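Local coordinates for glyoxylate-induced Protein (Pseudomonas aeruginosa, PDB 1SQ4), which has no firmly established function but is built from two cupin domains and may act as a ureidoglycine aminohydrolase, at residues 21-26 with 233-238; 46-51 with 84-89; 62-67 with 269-274; 41-46 with 53-58. One frame throughout, in Å; residues are numbered along the deposited sequence.

Contacts 1, 4 and 2 begin in that order along the N-terminal part of the chain, and contact 3 follows. Contact 1 ties residues 21-26 to the C-terminal cupin domain, and contacts 2 and 4 are nested within the loop it closes. Those two share L46, and their centres are 13 Å apart; contact 4 includes strand 52-57, the outermost strand of a six-stranded sheet, and contact 2 the loop leading into it. Contact 3 returns the C-terminal tail to the loop that follows this strand; its centre lies 27 Å from that of contact 1. The N-terminal region thus packs on the C-terminal cupin domain, and the C-terminal tail on a loop of the N-terminal half; all four contacts also touch the same second subunit.

Contact 1. Residues 21-26 with 233-238; sequences TDRAMF and EVEAGD
A salt-bridge network at the turn between strands 230-235 and 239-244 of the C-terminal cupin domain draws R23 onto D238 and E235. The arginine, coming from the segment just before strand 25-26, meets the carboxylate end-on, both terminal nitrogens converging on one oxygen: NH1 and NH2 of R23 each lie 2.9 Å from OD2 of D238. The two flat groups are not coplanar, their planes being 37° apart, and NH1 reaches OD2 from above the carboxylate plane while NH2 comes on its syn side, though tilted from the plane. A bend at chi3 (-63°) turns the R23 guanidinium aside from the line of its aliphatic chain. From R23 NH2 a weak bond also runs to OD1 of D238, at 3.4 Å, and a long ion pair to OE1 of E235, at 3.9 Å.

The carboxylate sits at the end of the type II turn E235-D238, across which D238 N donates to E235 O. Each of its oxygens has a backbone donor: K35 N bonds to D238 OD1, and E235 N is the third donor to D238 OD2, at 3.0 Å with an N-H...O angle of 161°.

Contact 2. Residues 46-51 with 84-89; sequences LPFWDN and PEQDPN
W49 and F48 reach across to P84 and Q86, each side chain with its own partner. The bond from CA to CB of W49 does not head for residues 84-89; beyond CB the indole, carried beside the backbone N by a chi1 of -76°, swings its far end onto P84. There the pyrrole nitrogen comes first, with W49 NE1 3.5 Å from the carbonyl O of P84. Next along the ring, W49 CE2 lies 3.9 Å from P84 CA. Then CZ2 of W49 comes equally close as NE1, 3.5 Å from CB of P84, and W49 CH2 reaches the same CB at 4.1 Å. The proline and the indole cross at about a right angle, and V128 and L75 also pack on the tryptophan.

F48 occupies the third position of a type II turn, L46 to W49, with a positive phi (70°). Its side chain crosses that of Q86 at about a right angle, ring and amide planes being 69° apart; CE2 and CD2 of F48 are each 4.0 Å from CD of Q86. K83 makes a cation-pi contact with the same ring. A bound thiocyanate ion, probably from the crystallisation liquor, lies about 3 Å from the Q86 side chain. This is loop-to-loop packing in the N-terminal cupin domain, joining a type II turn ahead of strand 52-57 to the connection between strands 79-81 and 90-98.

Contact 3. Residues 62-67 with 269-274; sequences SGFAET and HMRLTL
Van der Waals contacts at the ring edge join F64 to R271, whose aliphatic chain and guanidinium meet the CE2-CZ end of the phenyl. A chi1 of -164° sends the ring toward the C-terminal tail, where its rim does the touching: F64 CE2 is 3.6 Å from R271 CG, and F64 CZ is 3.4 Å from R271 CD. The R271 chain, bent at chi2 and chi3, then turns its guanidinium so that CZ of F64 sits over one face, 3.3 Å from R271 NE. Ring and guanidinium are nearly perpendicular, at 81°.

T67 adds van der Waals contact at the guanidinium end, its methyl CG2 lying 3.6 Å from R271 NH1. OG1 of T67 is also close to NH1, at 3.5 Å, but the angle is too poor for a hydrogen bond.

Ionic pairing comes from beyond the two segments: NH2 of R271 makes a salt bridge to D265. The F64 ring also takes part in a cation-pi contact with R59 of a neighbouring subunit. R271 therefore packs on residues 62-67 through its aliphatic chain and one guanidinium face, its charge probably being balanced largely by D265 rather than by anything in the loop.

Contact 4. Residues 41-46 with 53-58; sequences IVTSHL and RMWVIA
S44 and M54 pair through their backbones in a single antiparallel, hydrogen-bonded bridge. S44 N donates to M54 O at 2.8 Å, in the carbonyl plane and with an N-H...O angle of 161°; the return bond, M54 N to S44 O, is weak at 3.4 Å. M54 O also receives a CA-H...O contact from T43 CA, 3.4 Å away.

Several side-chain polar groups find their partners outside the two segments. T43 OG1 bonds to D40 O, and with chi1 at 43° its methyl is left beside the backbone N, over the indole of W55: T43 CG2 stands 3.6 Å from the centroid of the W55 five-membered ring, a CH-pi contact displaced toward the rim. The indole nitrogen of W55 is satisfied by R39 O, while V42 CG1 approaches the edge of the ring, 4.1 Å from W55 CD1. R53 has two acidic partners, E74 at NH1 and D40 at NH2, and H45 ND1 makes a weak bond to M52 O.

L46 CD1 packs against M54 SE at 3.8 Å, an apolar contact. Separately, the hydroxyl OG of S44 lies against V56 CG2. The directions of the two segments are 105° apart, consistent with the pairing being a single bridge. Here the loop before strand 52-57 folds back across this edge strand of the six-stranded cupin sheet, which pairs with strand 69-76 on its other edge.

Contact 1. Residues 21-26 with 233-238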
# COMPACT_ATOMS: atom_id res chain seq x y z
N THR A 21 -13.07 10.02 -12.00
CA THR A 21 -12.02 10.54 -11.13
C THR A 21 -11.05 11.43 -11.90
O THR A 21 -11.45 12.45 -12.47
CB THR A 21 -11.25 9.39 -10.43
OG1 THR A 21 -10.96 8.35 -11.38
CG2 THR A 21 -12.09 8.80 -9.29
N ASP A 22 -9.77 11.07 -11.94
CA ASP A 22 -8.80 11.89 -12.66
C ASP A 22 -7.44 11.22 -12.78
O ASP A 22 -6.99 10.51 -11.88
CB ASP A 22 -8.66 13.26 -11.96
CG ASP A 22 -8.00 14.30 -12.84
OD1 ASP A 22 -8.29 14.35 -14.07
OD2 ASP A 22 -7.20 15.10 -12.30
N ARG A 23 -6.79 11.46 -13.92
CA ARG A 23 -5.49 10.86 -14.18
C ARG A 23 -4.31 11.55 -13.50
O ARG A 23 -3.16 11.17 -13.72
CB ARG A 23 -5.28 10.79 -15.70
CG ARG A 23 -6.20 9.78 -16.38
CD ARG A 23 -5.90 9.66 -17.86
NE ARG A 23 -6.13 10.92 -18.56
CZ ARG A 23 -5.17 11.74 -18.95
NH1 ARG A 23 -3.90 11.44 -18.74
NH2 ARG A 23 -5.48 12.88 -19.55
N ALA A 24 -4.60 12.55 -12.67
CA ALA A 24 -3.56 13.29 -11.94
C ALA A 24 -2.83 12.36 -10.98
O ALA A 24 -3.45 11.66 -10.19
CB ALA A 24 -4.17 14.45 -11.16
N MSE A 25 -1.51 12.36 -11.05
CA MSE A 25 -0.72 11.50 -10.20
C MSE A 25 0.43 12.22 -9.53
O MSE A 25 0.94 13.22 -10.02
CB MSE A 25 -0.19 10.32 -11.02
CG MSE A 25 -1.09 9.09 -11.02
SE MSE A 25 -1.22 8.25 -9.24
CE MSE A 25 -2.87 9.09 -8.63
N PHE A 26 0.83 11.70 -8.38
CA PHE A 26 1.94 12.28 -7.63
C PHE A 26 2.61 11.13 -6.89
O PHE A 26 2.07 10.62 -5.91
CB PHE A 26 1.42 13.33 -6.64
CG PHE A 26 0.73 14.49 -7.30
CD1 PHE A 26 1.48 15.47 -7.96
CD2 PHE A 26 -0.66 14.60 -7.29
CE1 PHE A 26 0.85 16.53 -8.60
CE2 PHE A 26 -1.30 15.66 -7.93
CZ PHE A 26 -0.54 16.63 -8.59
N GLU A 233 -1.92 6.45 -19.59
CA GLU A 233 -2.31 7.00 -20.87
C GLU A 233 -2.12 8.50 -20.79
O GLU A 233 -2.48 9.12 -19.78
CB GLU A 233 -3.77 6.69 -21.18
CG GLU A 233 -4.02 5.32 -21.77
CD GLU A 233 -5.45 5.13 -22.24
OE1 GLU A 233 -6.36 5.05 -21.38
OE2 GLU A 233 -5.66 5.08 -23.47
N VAL A 234 -1.54 9.08 -21.83
CA VAL A 234 -1.33 10.52 -21.87
C VAL A 234 -1.72 11.03 -23.25
O VAL A 234 -1.60 10.31 -24.23
CB VAL A 234 0.14 10.89 -21.60
CG1 VAL A 234 0.54 10.47 -20.18
CG2 VAL A 234 1.04 10.22 -22.64
N GLU A 235 -2.19 12.27 -23.32
CA GLU A 235 -2.58 12.86 -24.59
C GLU A 235 -2.11 14.31 -24.66
O GLU A 235 -1.57 14.83 -23.68
CB GLU A 235 -4.10 12.81 -24.74
CG GLU A 235 -4.82 13.54 -23.62
CD GLU A 235 -6.32 13.57 -23.80
OE1 GLU A 235 -7.00 14.16 -22.93
OE2 GLU A 235 -6.83 13.00 -24.79
N ALA A 236 -2.34 14.97 -25.80
CA ALA A 236 -1.91 16.36 -25.96
C ALA A 236 -2.46 17.25 -24.87
O ALA A 236 -3.67 17.28 -24.64
CB ALA A 236 -2.34 16.88 -27.32
N GLY A 237 -1.58 17.98 -24.20
CA GLY A 237 -2.00 18.86 -23.14
C GLY A 237 -1.59 18.35 -21.77
O GLY A 237 -1.55 19.11 -20.80
N ASP A 238 -1.28 17.07 -21.68
CA ASP A 238 -0.86 16.50 -20.42
C ASP A 238 0.61 16.81 -20.20
O ASP A 238 1.37 16.93 -21.15
CB ASP A 238 -1.10 14.99 -20.39
CG ASP A 238 -2.58 14.62 -20.46
OD1 ASP A 238 -3.43 15.52 -20.31
OD2 ASP A 238 -2.88 13.42 -20.65

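Contact 2. Residues 46-51 with 84-89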
# COMPACT_ATOMS: atom_id res chain seq x y z
N LEU A 46 1.02 38.64 -14.47
CA LEU A 46 2.32 39.25 -14.25
C LEU A 46 2.25 40.76 -14.44
O LEU A 46 1.45 41.28 -15.22
CB LEU A 46 3.37 38.64 -15.18
CG LEU A 46 3.75 37.17 -14.94
CD1 LEU A 46 4.65 36.70 -16.08
CD2 LEU A 46 4.46 37.00 -13.58
N PRO A 47 3.08 41.50 -13.69
CA PRO A 47 3.10 42.96 -13.80
C PRO A 47 3.50 43.39 -15.17
O PRO A 47 4.30 42.72 -15.83
CB PRO A 47 4.15 43.37 -12.78
CG PRO A 47 4.02 42.35 -11.74
CD PRO A 47 3.89 41.06 -12.55
N PHE A 48 2.95 44.51 -15.60
CA PHE A 48 3.31 45.06 -16.89
C PHE A 48 2.82 44.25 -18.09
O PHE A 48 3.39 44.32 -19.18
CB PHE A 48 4.84 45.21 -16.94
CG PHE A 48 5.42 45.89 -15.71
CD1 PHE A 48 4.99 47.16 -15.33
CD2 PHE A 48 6.41 45.27 -14.94
CE1 PHE A 48 5.53 47.81 -14.22
CE2 PHE A 48 6.96 45.92 -13.83
CZ PHE A 48 6.52 47.19 -13.47
N TRP A 49 1.76 43.46 -17.91
CA TRP A 49 1.25 42.70 -19.04
C TRP A 49 -0.19 43.09 -19.36
O TRP A 49 -1.05 43.06 -18.48
CB TRP A 49 1.33 41.18 -18.79
CG TRP A 49 2.72 40.60 -18.92
CD1 TRP A 49 3.73 40.65 -17.99
CD2 TRP A 49 3.25 39.88 -20.04
NE1 TRP A 49 4.84 39.99 -18.47
CE2 TRP A 49 4.58 39.51 -19.72
CE3 TRP A 49 2.73 39.50 -21.28
CZ2 TRP A 49 5.39 38.79 -20.60
CZ3 TRP A 49 3.54 38.78 -22.16
CH2 TRP A 49 4.86 38.43 -21.81
N ASP A 50 -0.43 43.46 -20.61
CA ASP A 50 -1.76 43.86 -21.06
C ASP A 50 -2.46 42.69 -21.72
O ASP A 50 -1.87 41.98 -22.54
CB ASP A 50 -1.67 45.01 -22.07
CG ASP A 50 -0.63 46.03 -21.69
OD1 ASP A 50 -0.76 46.64 -20.61
OD2 ASP A 50 0.33 46.21 -22.49
N ASN A 51 -3.73 42.52 -21.36
CA ASN A 51 -4.57 41.46 -21.90
C ASN A 51 -3.91 40.10 -21.89
O ASN A 51 -3.90 39.40 -22.89
CB ASN A 51 -5.01 41.83 -23.32
CG ASN A 51 -5.72 43.17 -23.37
OD1 ASN A 51 -6.56 43.46 -22.51
ND2 ASN A 51 -5.38 43.98 -24.36
N PRO A 84 8.58 42.46 -20.33
CA PRO A 84 8.19 41.07 -20.07
C PRO A 84 8.94 40.36 -18.95
O PRO A 84 8.33 39.74 -18.08
CB PRO A 84 8.40 40.41 -21.43
CG PRO A 84 9.60 41.13 -21.95
CD PRO A 84 9.32 42.57 -21.61
N GLU A 85 10.27 40.47 -18.95
CA GLU A 85 11.06 39.82 -17.91
C GLU A 85 11.62 40.83 -16.91
O GLU A 85 12.13 41.88 -17.30
CB GLU A 85 12.21 39.04 -18.55
CG GLU A 85 12.99 38.21 -17.55
CD GLU A 85 12.13 37.15 -16.90
OE1 GLU A 85 11.67 36.25 -17.63
OE2 GLU A 85 11.90 37.23 -15.67
N GLN A 86 11.53 40.51 -15.63
CA GLN A 86 12.03 41.39 -14.57
C GLN A 86 13.32 40.87 -13.98
O GLN A 86 14.07 41.61 -13.33
CB GLN A 86 11.00 41.51 -13.45
CG GLN A 86 9.75 42.22 -13.88
CD GLN A 86 10.05 43.55 -14.50
OE1 GLN A 86 10.61 43.64 -15.60
NE2 GLN A 86 9.68 44.62 -13.80
N ASP A 87 13.58 39.59 -14.21
CA ASP A 87 14.76 38.92 -13.70
C ASP A 87 15.91 38.96 -14.70
O ASP A 87 15.84 38.34 -15.77
CB ASP A 87 14.41 37.47 -13.35
CG ASP A 87 15.46 36.81 -12.47
OD1 ASP A 87 16.68 36.97 -12.75
OD2 ASP A 87 15.06 36.11 -11.52
N PRO A 88 16.99 39.66 -14.36
CA PRO A 88 18.17 39.81 -15.20
C PRO A 88 18.94 38.51 -15.47
O PRO A 88 19.68 38.43 -16.44
CB PRO A 88 19.01 40.82 -14.42
CG PRO A 88 18.69 40.46 -13.00
CD PRO A 88 17.19 40.31 -13.05
N ASN A 89 18.76 37.51 -14.62
CA ASN A 89 19.46 36.24 -14.81
C ASN A 89 18.59 35.19 -15.49
O ASN A 89 19.05 34.10 -15.82
CB ASN A 89 19.95 35.68 -13.48
CG ASN A 89 20.95 36.57 -12.82
OD1 ASN A 89 20.63 37.30 -11.88
ND2 ASN A 89 22.19 36.53 -13.31

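Contact 3. Residues 62-67 with 269-274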
# COMPACT_ATOMS: atom_id res chain seq x y z
N SER A 62 7.49 17.96 -4.81
CA SER A 62 8.36 18.58 -3.82
C SER A 62 9.82 18.26 -4.07
O SER A 62 10.16 17.41 -4.90
CB SER A 62 7.98 18.10 -2.41
OG SER A 62 8.49 16.80 -2.15
N GLY A 63 10.70 18.96 -3.37
CA GLY A 63 12.12 18.71 -3.53
C GLY A 63 12.81 19.52 -4.59
O GLY A 63 12.49 20.69 -4.80
N PHE A 64 13.77 18.91 -5.27
CA PHE A 64 14.54 19.59 -6.31
C PHE A 64 13.72 19.77 -7.57
O PHE A 64 13.88 19.04 -8.55
CB PHE A 64 15.83 18.81 -6.60
CG PHE A 64 16.86 19.60 -7.37
CD1 PHE A 64 16.79 19.71 -8.76
CD2 PHE A 64 17.91 20.23 -6.71
CE1 PHE A 64 17.75 20.42 -9.47
CE2 PHE A 64 18.88 20.95 -7.41
CZ PHE A 64 18.80 21.04 -8.79
N ALA A 65 12.85 20.78 -7.54
CA ALA A 65 11.98 21.09 -8.67
C ALA A 65 11.73 22.59 -8.77
O ALA A 65 10.59 23.02 -8.99
CB ALA A 65 10.66 20.35 -8.53
N GLU A 66 12.78 23.38 -8.62
CA GLU A 66 12.66 24.81 -8.72
C GLU A 66 13.64 25.33 -9.74
O GLU A 66 13.96 26.50 -9.77
CB GLU A 66 12.94 25.46 -7.38
CG GLU A 66 12.17 24.86 -6.23
CD GLU A 66 12.53 25.52 -4.92
OE1 GLU A 66 12.21 26.73 -4.76
OE2 GLU A 66 13.14 24.85 -4.06
N THR A 67 14.14 24.44 -10.59
CA THR A 67 15.10 24.86 -11.60
C THR A 67 14.40 25.55 -12.76
O THR A 67 14.83 26.60 -13.22
CB THR A 67 15.88 23.67 -12.18
OG1 THR A 67 16.64 23.05 -11.14
CG2 THR A 67 16.82 24.14 -13.27
N HIS A 269 28.13 21.65 -14.10
CA HIS A 269 28.41 20.79 -12.95
C HIS A 269 27.14 20.66 -12.13
O HIS A 269 26.24 21.49 -12.25
CB HIS A 269 29.48 21.41 -12.04
CG HIS A 269 30.88 20.96 -12.34
ND1 HIS A 269 31.27 19.64 -12.32
CD2 HIS A 269 31.99 21.67 -12.65
CE1 HIS A 269 32.56 19.55 -12.61
NE2 HIS A 269 33.01 20.78 -12.82
N MSE A 270 27.07 19.62 -11.30
CA MSE A 270 25.91 19.40 -10.44
C MSE A 270 25.99 20.31 -9.22
O MSE A 270 27.03 20.41 -8.58
CB MSE A 270 25.87 17.94 -9.99
CG MSE A 270 25.59 16.95 -11.10
SE MSE A 270 23.84 17.18 -11.92
CE MSE A 270 24.39 18.21 -13.46
N ARG A 271 24.89 20.99 -8.90
CA ARG A 271 24.88 21.90 -7.75
C ARG A 271 25.12 21.19 -6.43
O ARG A 271 24.40 20.27 -6.07
CB ARG A 271 23.55 22.69 -7.69
CG ARG A 271 22.29 21.89 -8.04
CD ARG A 271 21.96 21.89 -9.55
NE ARG A 271 21.18 23.07 -9.96
CZ ARG A 271 20.54 23.20 -11.12
NH1 ARG A 271 19.86 24.31 -11.39
NH2 ARG A 271 20.58 22.23 -12.02
N LEU A 272 26.13 21.64 -5.69
CA LEU A 272 26.47 21.04 -4.40
C LEU A 272 26.20 21.97 -3.23
O LEU A 272 26.50 23.16 -3.31
CB LEU A 272 27.95 20.64 -4.38
CG LEU A 272 28.40 19.65 -5.45
CD1 LEU A 272 29.91 19.47 -5.36
CD2 LEU A 272 27.68 18.32 -5.29
N THR A 273 25.64 21.45 -2.15
CA THR A 273 25.36 22.27 -0.99
C THR A 273 26.62 23.05 -0.61
O THR A 273 27.73 22.56 -0.75
CB THR A 273 24.85 21.42 0.22
OG1 THR A 273 24.99 22.17 1.43
CG2 THR A 273 25.62 20.12 0.34
N LEU A 274 26.43 24.29 -0.15
CA LEU A 274 27.55 25.14 0.22
C LEU A 274 27.86 25.04 1.71
O LEU A 274 26.96 25.07 2.54
CB LEU A 274 27.21 26.60 -0.10
CG LEU A 274 26.59 26.86 -1.48
CD1 LEU A 274 26.08 28.30 -1.54
CD2 LEU A 274 27.62 26.60 -2.56

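Contact 4. Residues 41-46 with 53-58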
# COMPACT_ATOMS: atom_id res chain seq x y z
N ILE A 41 -10.56 29.96 -13.74
CA ILE A 41 -10.33 30.50 -12.40
C ILE A 41 -9.02 30.12 -11.74
O ILE A 41 -8.81 30.40 -10.56
CB ILE A 41 -11.46 30.13 -11.40
CG1 ILE A 41 -11.84 28.67 -11.57
CG2 ILE A 41 -12.64 31.05 -11.60
CD1 ILE A 41 -10.74 27.73 -11.25
N VAL A 42 -8.14 29.49 -12.50
CA VAL A 42 -6.88 29.08 -11.91
C VAL A 42 -5.70 29.72 -12.63
O VAL A 42 -4.54 29.40 -12.35
CB VAL A 42 -6.80 27.54 -11.90
CG1 VAL A 42 -6.67 27.03 -13.30
CG2 VAL A 42 -5.66 27.09 -11.03
N THR A 43 -6.00 30.66 -13.53
CA THR A 43 -4.98 31.37 -14.29
C THR A 43 -4.22 32.36 -13.42
O THR A 43 -4.67 32.72 -12.34
CB THR A 43 -5.57 32.14 -15.51
OG1 THR A 43 -6.78 32.81 -15.13
CG2 THR A 43 -5.85 31.19 -16.66
N SER A 44 -3.05 32.79 -13.90
CA SER A 44 -2.20 33.73 -13.15
C SER A 44 -1.90 35.00 -13.95
O SER A 44 -2.27 35.13 -15.12
CB SER A 44 -0.89 33.05 -12.76
OG SER A 44 -1.13 31.84 -12.06
N HIS A 45 -1.19 35.92 -13.32
CA HIS A 45 -0.87 37.19 -13.95
C HIS A 45 0.53 37.74 -13.62
O HIS A 45 1.15 37.35 -12.64
CB HIS A 45 -1.93 38.21 -13.54
CG HIS A 45 -3.32 37.79 -13.89
ND1 HIS A 45 -3.85 37.96 -15.15
CD2 HIS A 45 -4.27 37.14 -13.17
CE1 HIS A 45 -5.06 37.44 -15.19
NE2 HIS A 45 -5.34 36.93 -14.01
N LEU A 46 1.02 38.64 -14.47
CA LEU A 46 2.32 39.25 -14.25
C LEU A 46 2.25 40.76 -14.44
O LEU A 46 1.45 41.28 -15.22
CB LEU A 46 3.37 38.64 -15.18
CG LEU A 46 3.75 37.17 -14.94
CD1 LEU A 46 4.65 36.70 -16.08
CD2 LEU A 46 4.46 37.00 -13.58
N ARG A 53 -3.28 36.26 -19.76
CA ARG A 53 -3.69 35.27 -18.78
C ARG A 53 -2.78 34.07 -19.07
O ARG A 53 -2.47 33.80 -20.23
CB ARG A 53 -5.17 34.91 -18.97
CG ARG A 53 -5.48 34.23 -20.31
CD ARG A 53 -6.97 34.25 -20.71
NE ARG A 53 -7.85 33.64 -19.70
CZ ARG A 53 -8.63 32.57 -19.91
NH1 ARG A 53 -8.67 31.95 -21.09
NH2 ARG A 53 -9.38 32.13 -18.91
N MSE A 54 -2.31 33.38 -18.03
CA MSE A 54 -1.43 32.24 -18.23
C MSE A 54 -1.66 31.12 -17.23
O MSE A 54 -2.14 31.34 -16.11
CB MSE A 54 0.04 32.68 -18.13
CG MSE A 54 0.45 33.19 -16.76
SE MSE A 54 2.29 33.84 -16.64
CE MSE A 54 2.81 33.09 -14.92
N TRP A 55 -1.30 29.92 -17.65
CA TRP A 55 -1.43 28.75 -16.82
C TRP A 55 -0.04 28.42 -16.35
O TRP A 55 0.86 28.25 -17.17
CB TRP A 55 -2.03 27.63 -17.64
CG TRP A 55 -3.50 27.77 -17.70
CD1 TRP A 55 -4.38 27.48 -16.70
CD2 TRP A 55 -4.28 28.33 -18.77
NE1 TRP A 55 -5.66 27.82 -17.07
CE2 TRP A 55 -5.62 28.34 -18.34
CE3 TRP A 55 -3.97 28.82 -20.04
CZ2 TRP A 55 -6.66 28.82 -19.15
CZ3 TRP A 55 -5.00 29.30 -20.84
CH2 TRP A 55 -6.33 29.30 -20.39
N VAL A 56 0.15 28.36 -15.03
CA VAL A 56 1.46 28.06 -14.48
C VAL A 56 1.65 26.56 -14.31
O VAL A 56 0.70 25.82 -14.04
CB VAL A 56 1.69 28.74 -13.09
CG1 VAL A 56 3.11 28.50 -12.63
CG2 VAL A 56 1.44 30.24 -13.18
N ILE A 57 2.89 26.12 -14.48
CA ILE A 57 3.22 24.71 -14.34
C ILE A 57 4.66 24.63 -13.84
O ILE A 57 5.60 24.55 -14.61
CB ILE A 57 3.09 23.96 -15.68
CG1 ILE A 57 3.81 22.62 -15.63
CG2 ILE A 57 3.69 24.77 -16.78
CD1 ILE A 57 3.35 21.72 -14.52
N ALA A 58 4.80 24.69 -12.52
CA ALA A 58 6.11 24.63 -11.88
C ALA A 58 5.95 23.82 -10.60
O ALA A 58 4.84 23.55 -10.17
CB ALA A 58 6.58 26.04 -11.56